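Local coordinates for protein NUDIX hydrolase (Jonesia denitrificans, PDB 4KTB) that is of unproven function but, as a member of the Nudix hydrolase clan, may cleave diadenosine tetraphosphate or related nucleoside diphosphate derivatives, at residues 56-70 and 148-160. Residues are numbered along the deposited sequence; the frame is centred on the assembly and turned at random.
With EDO (1,2-ethanediol), chain P.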
ATOM      1  N   ILE A  56      -9.392 -13.185  11.689  1.00 14.89           N
ATOM      2  CA  ILE A  56      -9.628 -14.178  12.738  1.00 16.33           C
ATOM      3  C   ILE A  56      -9.127 -15.560  12.329  1.00 18.84           C
ATOM      4  O   ILE A  56      -8.474 -16.248  13.122  1.00 18.35           O
ATOM      5  CB  ILE A  56     -11.113 -14.285  13.097  1.00 17.51           C
ATOM      6  CG1 ILE A  56     -11.722 -12.897  13.306  1.00 17.66           C
ATOM      7  CG2 ILE A  56     -11.288 -15.153  14.335  1.00 19.18           C
ATOM      8  CD1 ILE A  56     -11.065 -12.107  14.442  1.00 27.58           C
ATOM      9  N   GLN A  57      -9.456 -15.971  11.102  1.00 17.47           N
ATOM     10  CA  GLN A  57      -8.894 -17.193  10.519  1.00 17.17           C
ATOM     11  C   GLN A  57      -8.473 -17.037   9.057  1.00 17.00           C
ATOM     12  O   GLN A  57      -8.915 -16.124   8.367  1.00 15.81           O
ATOM     13  CB  GLN A  57      -9.863 -18.371  10.636  1.00 17.91           C
ATOM     14  CG  GLN A  57     -10.013 -18.946  12.024  1.00 19.22           C
ATOM     15  CD  GLN A  57     -10.975 -20.102  12.025  1.00 21.58           C
ATOM     16  OE1 GLN A  57     -12.057 -20.026  11.433  1.00 25.08           O
ATOM     17  NE2 GLN A  57     -10.580 -21.194  12.661  1.00 21.32           N
ATOM     18  N   VAL A  58      -7.610 -17.945   8.604  1.00 21.64           N
ATOM     19  CA  VAL A  58      -7.215 -18.029   7.194  1.00 20.90           C
ATOM     20  C   VAL A  58      -7.684 -19.363   6.644  1.00 17.77           C
ATOM     21  O   VAL A  58      -7.685 -20.365   7.367  1.00 16.41           O
ATOM     22  CB  VAL A  58      -5.683 -17.958   7.024  1.00 24.93           C
ATOM     23  CG1 VAL A  58      -5.279 -18.081   5.557  1.00 24.13           C
ATOM     24  CG2 VAL A  58      -5.154 -16.672   7.586  1.00 28.55           C
ATOM     25  N   GLY A  59      -8.079 -19.388   5.372  1.00 14.51           N
ATOM     26  CA  GLY A  59      -8.547 -20.625   4.772  1.00 13.73           C
ATOM     27  C   GLY A  59      -7.517 -21.285   3.877  1.00 14.39           C
ATOM     28  O   GLY A  59      -7.190 -20.751   2.820  1.00 16.84           O
ATOM     29  N   LEU A  60      -7.018 -22.450   4.286  1.00 17.63           N
ATOM     30  CA  LEU A  60      -6.090 -23.230   3.464  1.00 18.26           C
ATOM     31  C   LEU A  60      -6.797 -24.426   2.846  1.00 17.53           C
ATOM     32  O   LEU A  60      -7.505 -25.161   3.531  1.00 14.32           O
ATOM     33  CB  LEU A  60      -4.902 -23.735   4.295  1.00 20.32           C
ATOM     34  CG  LEU A  60      -4.035 -22.693   4.995  1.00 20.27           C
ATOM     35  CD1 LEU A  60      -2.816 -23.339   5.611  1.00 18.95           C
ATOM     36  CD2 LEU A  60      -3.624 -21.630   3.996  1.00 18.56           C
ATOM     37  N   LEU A  61      -6.597 -24.614   1.547  1.00 17.73           N
ATOM     38  CA  LEU A  61      -7.150 -25.758   0.843  1.00 13.53           C
ATOM     39  C   LEU A  61      -6.198 -26.913   1.030  1.00 19.56           C
ATOM     40  O   LEU A  61      -4.991 -26.717   1.074  1.00 20.84           O
ATOM     41  CB  LEU A  61      -7.271 -25.434  -0.641  1.00 13.17           C
ATOM     42  CG  LEU A  61      -8.183 -24.250  -0.954  1.00 12.25           C
ATOM     43  CD1 LEU A  61      -8.019 -23.805  -2.385  1.00 11.53           C
ATOM     44  CD2 LEU A  61      -9.609 -24.668  -0.703  1.00 13.19           C
ATOM     45  N   LEU A  62      -6.725 -28.121   1.150  1.00 18.61           N
ATOM     46  CA  LEU A  62      -5.865 -29.293   1.153  1.00 19.34           C
ATOM     47  C   LEU A  62      -6.003 -30.026  -0.180  1.00 21.02           C
ATOM     48  O   LEU A  62      -7.113 -30.196  -0.689  1.00 21.79           O
ATOM     49  CB  LEU A  62      -6.242 -30.232   2.295  1.00 22.00           C
ATOM     50  CG  LEU A  62      -5.432 -31.529   2.369  1.00 24.61           C
ATOM     51  CD1 LEU A  62      -4.173 -31.348   3.219  1.00 18.62           C
ATOM     52  CD2 LEU A  62      -6.293 -32.672   2.893  1.00 29.39           C
ATOM     53  N   ARG A  63      -4.881 -30.451  -0.754  1.00 20.85           N
ATOM     54  CA  ARG A  63      -4.927 -31.247  -1.974  1.00 24.54           C
ATOM     55  C   ARG A  63      -3.680 -32.085  -2.197  1.00 25.71           C
ATOM     56  O   ARG A  63      -2.755 -32.068  -1.390  1.00 28.30           O
ATOM     57  CB  ARG A  63      -5.233 -30.384  -3.213  1.00 28.01           C
ATOM     58  CG  ARG A  63      -4.203 -29.328  -3.608  1.00 29.16           C
ATOM     59  CD  ARG A  63      -4.586 -28.765  -4.985  1.00 35.08           C
ATOM     60  NE  ARG A  63      -3.994 -27.463  -5.288  1.00 38.57           N
ATOM     61  CZ  ARG A  63      -4.681 -26.380  -5.650  1.00 39.77           C
ATOM     62  NH1 ARG A  63      -5.999 -26.424  -5.764  1.00 43.23           N
ATOM     63  NH2 ARG A  63      -4.047 -25.248  -5.904  1.00 36.73           N
ATOM     64  N   ALA A  64      -3.679 -32.839  -3.287  1.00 23.41           N
ATOM     65  CA  ALA A  64      -2.528 -33.646  -3.640  1.00 18.56           C
ATOM     66  C   ALA A  64      -1.551 -32.809  -4.452  1.00 26.59           C
ATOM     67  O   ALA A  64      -1.946 -31.894  -5.201  1.00 23.08           O
ATOM     68  CB  ALA A  64      -2.952 -34.863  -4.431  1.00 19.83           C
ATOM     69  N   THR A  65      -0.270 -33.118  -4.281  1.00 34.46           N
ATOM     70  CA  THR A  65       0.758 -32.672  -5.201  1.00 34.56           C
ATOM     71  C   THR A  65       0.635 -33.524  -6.463  1.00 40.29           C
ATOM     72  O   THR A  65      -0.101 -34.516  -6.480  1.00 41.40           O
ATOM     73  CB  THR A  65       2.150 -32.887  -4.603  1.00 32.51           C
ATOM     74  OG1 THR A  65       2.330 -34.277  -4.318  1.00 29.39           O
ATOM     75  CG2 THR A  65       2.307 -32.104  -3.321  1.00 31.10           C
ATOM     76  N   GLU A  66       1.372 -33.165  -7.509  1.00 44.51           N
ATOM     77  CA  GLU A  66       1.398 -33.977  -8.721  1.00 49.45           C
ATOM     78  C   GLU A  66       1.953 -35.369  -8.416  1.00 49.28           C
ATOM     79  O   GLU A  66       1.805 -36.289  -9.214  1.00 52.00           O
ATOM     80  CB  GLU A  66       2.269 -33.310  -9.787  1.00 54.19           C
ATOM     81  CG  GLU A  66       2.171 -31.789  -9.814  1.00 56.47           C
ATOM     82  CD  GLU A  66       3.325 -31.136 -10.567  1.00 61.13           C
ATOM     83  OE1 GLU A  66       4.498 -31.415 -10.234  1.00 61.59           O
ATOM     84  OE2 GLU A  66       3.054 -30.336 -11.489  1.00 63.15           O
ATOM     85  N   SER A  67       2.589 -35.513  -7.254  1.00 47.88           N
ATOM     86  CA  SER A  67       3.322 -36.730  -6.906  1.00 48.99           C
ATOM     87  C   SER A  67       2.597 -37.606  -5.887  1.00 47.47           C
ATOM     88  O   SER A  67       3.026 -38.727  -5.602  1.00 44.02           O
ATOM     89  CB  SER A  67       4.706 -36.369  -6.369  1.00 49.06           C
ATOM     90  OG  SER A  67       4.609 -35.560  -5.212  1.00 46.86           O
ATOM     91  N   GLY A  68       1.505 -37.093  -5.330  1.00 48.41           N
ATOM     92  CA  GLY A  68       0.755 -37.862  -4.358  1.00 50.31           C
ATOM     93  C   GLY A  68       0.891 -37.335  -2.944  1.00 48.24           C
ATOM     94  O   GLY A  68       0.093 -37.682  -2.073  1.00 50.53           O
ATOM     95  N   HIS A  69       1.897 -36.500  -2.702  1.00 42.05           N
ATOM     96  CA  HIS A  69       2.063 -35.920  -1.379  1.00 35.94           C
ATOM     97  C   HIS A  69       0.992 -34.892  -1.134  1.00 33.19           C
ATOM     98  O   HIS A  69       0.411 -34.349  -2.071  1.00 33.61           O
ATOM     99  CB  HIS A  69       3.428 -35.283  -1.230  1.00 37.03           C
ATOM    100  CG  HIS A  69       4.544 -36.241  -1.437  1.00 44.76           C
ATOM    101  ND1 HIS A  69       4.912 -36.690  -2.687  1.00 48.32           N
ATOM    102  CD2 HIS A  69       5.359 -36.860  -0.556  1.00 49.74           C
ATOM    103  CE1 HIS A  69       5.916 -37.536  -2.567  1.00 52.13           C
ATOM    104  NE2 HIS A  69       6.209 -37.658  -1.284  1.00 53.64           N
HETATM  105  N   MSE A  70       0.737 -34.624   0.136  1.00 31.80           N
HETATM  106  CA  MSE A  70      -0.317 -33.703   0.488  1.00 32.45           C
HETATM  107  C   MSE A  70       0.284 -32.323   0.622  1.00 28.77           C
HETATM  108  O   MSE A  70       1.444 -32.174   0.995  1.00 27.82           O
HETATM  109  CB  MSE A  70      -0.997 -34.146   1.783  1.00 40.27           C
HETATM  110  CG  MSE A  70      -1.592 -35.563   1.692  1.00 47.78           C
HETATM  111 SE   MSE A  70      -2.877 -35.779   0.225  0.84 72.61          SE
HETATM  112  CE  MSE A  70      -4.235 -34.656   0.992  1.00 28.87           C
ATOM    113  N   PRO A 148     -14.560 -26.728  -0.326  1.00 15.26           N
ATOM    114  CA  PRO A 148     -13.441 -27.004  -1.236  1.00 16.31           C
ATOM    115  C   PRO A 148     -13.930 -27.617  -2.546  1.00 15.54           C
ATOM    116  O   PRO A 148     -14.625 -28.639  -2.532  1.00 19.17           O
ATOM    117  CB  PRO A 148     -12.588 -28.014  -0.456  1.00 15.07           C
ATOM    118  CG  PRO A 148     -13.542 -28.646   0.521  1.00 19.03           C
ATOM    119  CD  PRO A 148     -14.503 -27.544   0.897  1.00 19.87           C
ATOM    120  N   GLN A 149     -13.573 -27.005  -3.670  1.00 15.10           N
ATOM    121  CA  GLN A 149     -14.071 -27.472  -4.964  1.00 19.69           C
ATOM    122  C   GLN A 149     -13.042 -28.233  -5.797  1.00 20.84           C
ATOM    123  O   GLN A 149     -11.830 -28.083  -5.616  1.00 17.61           O
ATOM    124  CB  GLN A 149     -14.592 -26.295  -5.798  1.00 22.49           C
ATOM    125  CG  GLN A 149     -15.532 -25.345  -5.071  1.00 21.54           C
ATOM    126  CD  GLN A 149     -16.934 -25.885  -4.954  1.00 21.09           C
ATOM    127  OE1 GLN A 149     -17.502 -25.932  -3.864  1.00 23.50           O
ATOM    128  NE2 GLN A 149     -17.508 -26.283  -6.079  1.00 22.46           N
ATOM    129  N   GLN A 150     -13.552 -29.041  -6.721  1.00 24.76           N
ATOM    130  CA  GLN A 150     -12.736 -29.691  -7.747  1.00 28.56           C
ATOM    131  C   GLN A 150     -11.583 -30.529  -7.170  1.00 29.79           C
ATOM    132  O   GLN A 150     -11.829 -31.506  -6.450  1.00 31.59           O
ATOM    133  CB  GLN A 150     -12.267 -28.650  -8.780  1.00 32.22           C
ATOM    134  CG  GLN A 150     -13.449 -27.919  -9.450  1.00 38.17           C
ATOM    135  CD  GLN A 150     -13.050 -26.930 -10.545  1.00 42.53           C
ATOM    136  OE1 GLN A 150     -11.945 -26.387 -10.544  1.00 44.71           O
ATOM    137  NE2 GLN A 150     -13.965 -26.689 -11.482  1.00 43.54           N
ATOM    138  N   ASN A 151     -10.340 -30.166  -7.474  1.00 25.88           N
ATOM    139  CA  ASN A 151      -9.218 -30.952  -6.974  1.00 25.39           C
ATOM    140  C   ASN A 151      -8.851 -30.637  -5.527  1.00 23.75           C
ATOM    141  O   ASN A 151      -7.862 -31.154  -5.013  1.00 22.95           O
ATOM    142  CB  ASN A 151      -7.998 -30.842  -7.897  1.00 26.17           C
ATOM    143  CG  ASN A 151      -8.209 -31.550  -9.225  1.00 32.78           C
ATOM    144  OD1 ASN A 151      -9.343 -31.808  -9.626  1.00 34.69           O
ATOM    145  ND2 ASN A 151      -7.113 -31.885  -9.907  1.00 35.58           N
ATOM    146  N   ASN A 152      -9.657 -29.798  -4.877  1.00 20.22           N
ATOM    147  CA  ASN A 152      -9.462 -29.490  -3.464  1.00 17.97           C
ATOM    148  C   ASN A 152     -10.123 -30.496  -2.527  1.00 20.37           C
ATOM    149  O   ASN A 152     -11.342 -30.591  -2.462  1.00 24.25           O
ATOM    150  CB  ASN A 152      -9.965 -28.091  -3.153  1.00 15.14           C
ATOM    151  CG  ASN A 152      -9.151 -27.037  -3.829  1.00 13.48           C
ATOM    152  OD1 ASN A 152      -7.935 -27.077  -3.774  1.00 13.42           O
ATOM    153  ND2 ASN A 152      -9.812 -26.099  -4.500  1.00 15.62           N
ATOM    154  N   LEU A 153      -9.300 -31.234  -1.797  1.00 16.81           N
ATOM    155  CA  LEU A 153      -9.779 -32.277  -0.906  1.00 18.11           C
ATOM    156  C   LEU A 153     -10.490 -31.728   0.323  1.00 17.94           C
ATOM    157  O   LEU A 153     -11.441 -32.321   0.818  1.00 19.12           O
ATOM    158  CB  LEU A 153      -8.610 -33.174  -0.504  1.00 21.90           C
ATOM    159  CG  LEU A 153      -8.081 -33.974  -1.698  1.00 23.71           C
ATOM    160  CD1 LEU A 153      -6.735 -34.598  -1.397  1.00 20.47           C
ATOM    161  CD2 LEU A 153      -9.082 -35.057  -2.119  1.00 25.40           C
ATOM    162  N   GLU A 154     -10.050 -30.574   0.798  1.00 29.76           N
ATOM    163  CA  GLU A 154     -10.574 -30.039   2.044  1.00 32.00           C
ATOM    164  C   GLU A 154     -10.276 -28.551   2.133  1.00 29.60           C
ATOM    165  O   GLU A 154      -9.445 -28.050   1.395  1.00 16.98           O
ATOM    166  CB  GLU A 154      -9.933 -30.775   3.224  1.00 36.32           C
ATOM    167  CG  GLU A 154     -10.736 -30.720   4.516  1.00 43.29           C
ATOM    168  CD  GLU A 154     -11.753 -31.851   4.655  1.00 51.22           C
ATOM    169  OE1 GLU A 154     -11.650 -32.609   5.643  1.00 56.12           O
ATOM    170  OE2 GLU A 154     -12.660 -31.975   3.801  1.00 51.50           O
ATOM    171  N   LEU A 155     -10.968 -27.856   3.028  1.00 18.13           N
ATOM    172  CA  LEU A 155     -10.693 -26.457   3.310  1.00 21.52           C
ATOM    173  C   LEU A 155     -10.452 -26.305   4.805  1.00 23.10           C
ATOM    174  O   LEU A 155     -11.275 -26.728   5.616  1.00 21.88           O
ATOM    175  CB  LEU A 155     -11.871 -25.588   2.884  1.00 21.10           C
ATOM    176  CG  LEU A 155     -11.782 -24.132   3.329  1.00 21.30           C
ATOM    177  CD1 LEU A 155     -10.636 -23.445   2.625  1.00 17.50           C
ATOM    178  CD2 LEU A 155     -13.089 -23.428   3.035  1.00 21.60           C
ATOM    179  N   THR A 156      -9.324 -25.711   5.181  1.00 22.21           N
ATOM    180  CA  THR A 156      -8.971 -25.638   6.597  1.00 24.63           C
ATOM    181  C   THR A 156      -8.954 -24.199   7.104  1.00 23.76           C
ATOM    182  O   THR A 156      -8.237 -23.352   6.569  1.00 25.32           O
ATOM    183  CB  THR A 156      -7.606 -26.282   6.885  1.00 26.35           C
ATOM    184  OG1 THR A 156      -7.473 -27.504   6.146  1.00 29.07           O
ATOM    185  CG2 THR A 156      -7.480 -26.573   8.367  1.00 27.84           C
ATOM    186  N   TRP A 157      -9.751 -23.920   8.128  1.00 23.75           N
ATOM    187  CA  TRP A 157      -9.738 -22.604   8.743  1.00 21.23           C
ATOM    188  C   TRP A 157      -8.885 -22.648   9.993  1.00 24.23           C
ATOM    189  O   TRP A 157      -9.172 -23.392  10.927  1.00 28.09           O
ATOM    190  CB  TRP A 157     -11.152 -22.163   9.078  1.00 18.50           C
ATOM    191  CG  TRP A 157     -11.972 -21.892   7.860  1.00 17.99           C
ATOM    192  CD1 TRP A 157     -12.911 -22.708   7.301  1.00 20.26           C
ATOM    193  CD2 TRP A 157     -11.906 -20.729   7.028  1.00 17.40           C
ATOM    194  NE1 TRP A 157     -13.447 -22.116   6.179  1.00 19.21           N
ATOM    195  CE2 TRP A 157     -12.839 -20.901   5.989  1.00 18.12           C
ATOM    196  CE3 TRP A 157     -11.149 -19.555   7.061  1.00 18.36           C
ATOM    197  CZ2 TRP A 157     -13.039 -19.936   4.998  1.00 16.48           C
ATOM    198  CZ3 TRP A 157     -11.342 -18.609   6.076  1.00 17.92           C
ATOM    199  CH2 TRP A 157     -12.282 -18.799   5.063  1.00 17.10           C
ATOM    200  N   LEU A 158      -7.834 -21.843  10.000  1.00 22.90           N
ATOM    201  CA  LEU A 158      -6.862 -21.869  11.079  1.00 24.67           C
ATOM    202  C   LEU A 158      -6.665 -20.472  11.631  1.00 24.37           C
ATOM    203  O   LEU A 158      -6.740 -19.503  10.880  1.00 21.98           O
ATOM    204  CB  LEU A 158      -5.532 -22.361  10.537  1.00 24.79           C
ATOM    205  CG  LEU A 158      -5.578 -23.674   9.782  1.00 23.11           C
ATOM    206  CD1 LEU A 158      -4.512 -23.655   8.713  1.00 24.85           C
ATOM    207  CD2 LEU A 158      -5.353 -24.810  10.753  1.00 25.72           C
ATOM    208  N   THR A 159      -6.406 -20.364  12.935  1.00 25.79           N
ATOM    209  CA  THR A 159      -5.979 -19.086  13.493  1.00 24.05           C
ATOM    210  C   THR A 159      -4.582 -18.871  12.968  1.00 21.39           C
ATOM    211  O   THR A 159      -3.945 -19.835  12.539  1.00 20.37           O
ATOM    212  CB  THR A 159      -5.917 -19.078  15.037  1.00 24.28           C
ATOM    213  OG1 THR A 159      -4.957 -20.041  15.483  1.00 28.29           O
ATOM    214  CG2 THR A 159      -7.257 -19.379  15.629  1.00 21.45           C
ATOM    215  N   PRO A 160      -4.108 -17.611  12.987  1.00 22.86           N
ATOM    216  CA  PRO A 160      -2.735 -17.294  12.606  1.00 24.44           C
ATOM    217  C   PRO A 160      -1.737 -18.221  13.268  1.00 25.60           C
ATOM    218  O   PRO A 160      -0.869 -18.748  12.569  1.00 26.61           O
ATOM    219  CB  PRO A 160      -2.568 -15.877  13.136  1.00 23.87           C
ATOM    220  CG  PRO A 160      -3.909 -15.268  12.882  1.00 20.96           C
ATOM    221  CD  PRO A 160      -4.916 -16.383  13.126  1.00 23.17           C
TER
HETATM  222  C1  EDO P 212     -13.790 -24.221  10.303  1.00 31.86           C
HETATM  223  O1  EDO P 212     -15.075 -23.605  10.419  1.00 34.76           O
HETATM  224  C2  EDO P 212     -13.153 -24.364  11.681  1.00 31.99           C
HETATM  225  O2  EDO P 212     -13.067 -23.083  12.316  1.00 31.44           O
HETATM  226  O   HOH W   1      -5.900 -27.474   4.311  1.00  9.70           O
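Val58 and Leu158 show how two antiparallel strands satisfy each other's main chain: Val58 N donates to Leu158 O at 2.9 Å, and the amide of Leu158 answers to Val58 O. The same reciprocal exchange recurs between Leu60 and Thr156. At Leu62 the pattern breaks. Its N still donates to Glu154 O, from well above the carbonyl plane, but its O takes two donors, Leu153 N at 2.7 Å, nearly along the C=O axis, and Glu154 N in a weak bond of 3.3 Å. Leu153 and Glu154 thus face one residue, a classic beta bulge. Leu60 O is likewise shared, since a water donates to it from 2.9 Å; the same water lies by Thr156 OG1, though that approach is modelled too short to be relied on. These bonds join strand 154-158 to strand 56-64, whose other edge pairs with strands 39-49 and 70-73, within the mixed sheet of a Nudix-type fold; Leu60 and Leu158 meet at right angles through their CD1 methyls on the face covered by helix 166-170. On the other face Gly59, having no side chain, lets the Trp157 indole lie over its CA, 3.9 Å from the centroid of the six-membered ring, a CH-pi contact. Gln57 crosses this indole with its amide turned 23° from the ring plane; OE1 accepts from Arg48, while NE2 donates to an ethanediol. With CG beside its backbone N (chi1 -66°), Asn152 sends its amide alongside the Arg63 guanidinium, OD1 2.9 Å from NH1, and Asn152 ND2 donates a hydrogen bond to Asp96 of helix 85-97.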